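Local atomic coordinates of glutathione S-transferase (Pseudomonas fluorescens, PDB entry 3M3M), a protein that binds glutathione and probably catalyses its conjugation to electrophilic compounds, as glutathione transferases do. Residues 72-77 and 157-162. Sequence-based numbering, arbitrary orientation.
Sequences ILNFLA and YSIADI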
loop_
_atom_site.group_PDB
_atom_site.type_symbol
_atom_site.label_atom_id
_atom_site.label_comp_id
_atom_site.label_asym_id
_atom_site.label_seq_id
_atom_site.Cartn_x
_atom_site.Cartn_y
_atom_site.Cartn_z
ATOM N N ILE A 72 7.271 6.750 -3.936
ATOM C CA ILE A 72 8.451 5.871 -3.669
ATOM C C ILE A 72 8.406 4.598 -4.525
ATOM O O ILE A 72 9.439 4.205 -5.111
ATOM C CB ILE A 72 8.563 5.543 -2.140
ATOM C CG1 ILE A 72 8.817 6.843 -1.326
ATOM C CG2 ILE A 72 9.725 4.465 -1.955
ATOM C CD1 ILE A 72 8.416 6.596 0.173
ATOM N N LEU A 73 7.244 3.972 -4.704
ATOM C CA LEU A 73 7.136 2.833 -5.596
ATOM C C LEU A 73 7.582 3.223 -7.006
ATOM O O LEU A 73 8.302 2.451 -7.682
ATOM C CB LEU A 73 5.702 2.285 -5.650
ATOM C CG LEU A 73 5.168 1.619 -4.357
ATOM C CD1 LEU A 73 3.691 1.213 -4.565
ATOM C CD2 LEU A 73 6.087 0.360 -4.084
ATOM N N ASN A 74 7.119 4.398 -7.489
ATOM C CA ASN A 74 7.585 4.797 -8.855
ATOM C C ASN A 74 9.115 4.953 -8.951
ATOM O O ASN A 74 9.711 4.550 -10.018
ATOM C CB ASN A 74 6.884 6.091 -9.252
ATOM C CG ASN A 74 5.468 5.812 -9.903
ATOM O OD1 ASN A 74 5.363 5.593 -11.105
ATOM N ND2 ASN A 74 4.452 5.678 -9.096
ATOM N N PHE A 75 9.726 5.595 -7.946
ATOM C CA PHE A 75 11.195 5.800 -7.972
ATOM C C PHE A 75 11.898 4.414 -8.000
ATOM O O PHE A 75 12.836 4.217 -8.811
ATOM C CB PHE A 75 11.590 6.490 -6.718
ATOM C CG PHE A 75 13.011 6.693 -6.567
ATOM C CD1 PHE A 75 13.661 7.643 -7.378
ATOM C CD2 PHE A 75 13.783 5.892 -5.639
ATOM C CE1 PHE A 75 15.078 7.889 -7.215
ATOM C CE2 PHE A 75 15.195 6.160 -5.504
ATOM C CZ PHE A 75 15.807 7.086 -6.347
ATOM N N LEU A 76 11.460 3.486 -7.127
ATOM C CA LEU A 76 12.170 2.163 -7.051
ATOM C C LEU A 76 11.972 1.331 -8.292
ATOM O O LEU A 76 12.890 0.575 -8.745
ATOM C CB LEU A 76 11.702 1.360 -5.805
ATOM C CG LEU A 76 12.087 2.039 -4.504
ATOM C CD1 LEU A 76 11.458 1.359 -3.243
ATOM C CD2 LEU A 76 13.632 2.154 -4.356
ATOM N N ALA A 77 10.805 1.427 -8.888
ATOM C CA ALA A 77 10.384 0.505 -9.996
ATOM C C ALA A 77 10.832 1.004 -11.385
ATOM O O ALA A 77 10.675 0.304 -12.405
ATOM C CB ALA A 77 8.844 0.316 -10.028
ATOM N N TYR A 157 2.301 -7.985 -13.551
ATOM C CA TYR A 157 2.349 -7.469 -12.172
ATOM C C TYR A 157 3.098 -6.185 -12.167
ATOM O O TYR A 157 4.211 -6.065 -12.761
ATOM C CB TYR A 157 3.096 -8.572 -11.357
ATOM C CG TYR A 157 3.240 -8.346 -9.884
ATOM C CD1 TYR A 157 2.262 -7.657 -9.128
ATOM C CD2 TYR A 157 4.309 -8.948 -9.199
ATOM C CE1 TYR A 157 2.444 -7.504 -7.724
ATOM C CE2 TYR A 157 4.499 -8.809 -7.809
ATOM C CZ TYR A 157 3.522 -8.106 -7.095
ATOM O OH TYR A 157 3.693 -7.969 -5.761
ATOM N N SER A 158 2.497 -5.143 -11.496
ATOM C CA SER A 158 3.122 -3.790 -11.528
ATOM C C SER A 158 2.936 -3.145 -10.156
ATOM O O SER A 158 2.277 -3.706 -9.247
ATOM C CB SER A 158 2.367 -2.907 -12.553
ATOM O OG SER A 158 1.052 -2.586 -12.092
ATOM N N ILE A 159 3.441 -1.906 -10.034
ATOM C CA ILE A 159 3.294 -1.206 -8.757
ATOM C C ILE A 159 1.854 -0.786 -8.522
ATOM O O ILE A 159 1.548 -0.379 -7.433
ATOM C CB ILE A 159 4.226 0.080 -8.698
ATOM C CG1 ILE A 159 4.003 1.039 -9.900
ATOM C CG2 ILE A 159 5.716 -0.445 -8.722
ATOM C CD1 ILE A 159 4.978 2.305 -9.793
ATOM N N ALA A 160 0.977 -0.882 -9.532
ATOM C CA ALA A 160 -0.477 -0.690 -9.179
ATOM C C ALA A 160 -0.960 -1.848 -8.318
ATOM O O ALA A 160 -1.709 -1.631 -7.373
ATOM C CB ALA A 160 -1.357 -0.653 -10.452
ATOM N N ASP A 161 -0.584 -3.077 -8.659
ATOM C CA ASP A 161 -1.000 -4.237 -7.809
ATOM C C ASP A 161 -0.376 -4.111 -6.436
ATOM O O ASP A 161 -1.023 -4.407 -5.465
ATOM C CB ASP A 161 -0.487 -5.528 -8.506
ATOM C CG ASP A 161 -1.060 -5.673 -9.940
ATOM O OD1 ASP A 161 -2.278 -5.841 -10.121
ATOM O OD2 ASP A 161 -0.261 -5.580 -10.874
ATOM N N ILE A 162 0.924 -3.791 -6.376
ATOM C CA ILE A 162 1.621 -3.657 -5.086
ATOM C C ILE A 162 0.858 -2.579 -4.234
ATOM O O ILE A 162 0.523 -2.814 -3.023
ATOM C CB ILE A 162 3.033 -3.261 -5.259
ATOM C CG1 ILE A 162 3.836 -4.443 -5.934
ATOM C CG2 ILE A 162 3.655 -2.894 -3.860
ATOM C CD1 ILE A 162 5.196 -4.017 -6.447
#
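I159 reaches from the start of helix 159-168 onto helix 69-77 and overlaps L73, N74 and A77 there. Its two branches part to do this. With chi1 at 54°, CG1 lies between the backbone N and the carbonyl carbon, and the extended chain carries CD1 to the amide of N74. CD1 is 3.5 Å from N74 ND2, and the two side chains cross at about a right angle. The amide is not left to this methyl: N74 ND2 donates to Q97 OE1 and to N70 O. The other branch, I159 CG2, presses on the methyl of A77, with CG2 to A77 CB a tight 3.5 Å. Where they fork, I159 CB meets L73 CB at 4.0 Å. L73 continues past I159, and its CD2 lies 4.1 Å from I162 CG2, one helical turn on. No hydrogen bond joins the segments. With an alanine in place of I159, the A77 methyl and the N74 amide would probably lose the cover of CG2 and CD1, and a gap would open between the helices. Helix 159-168 is fixed at its start by a capping box. S158 OG accepts from A160 N at 3.1 Å, and S158 N donates to D161 OD2 at 2.9 Å. D161 OD1 is held in turn by L152 N and W187 NE1. L83 and V93 also touch I159. The contact joins the thioredoxin-like N-terminal domain to the helical C-terminal domain, and its S158-D161 cap matches the N-capping box characteristic of the glutathione transferase fold.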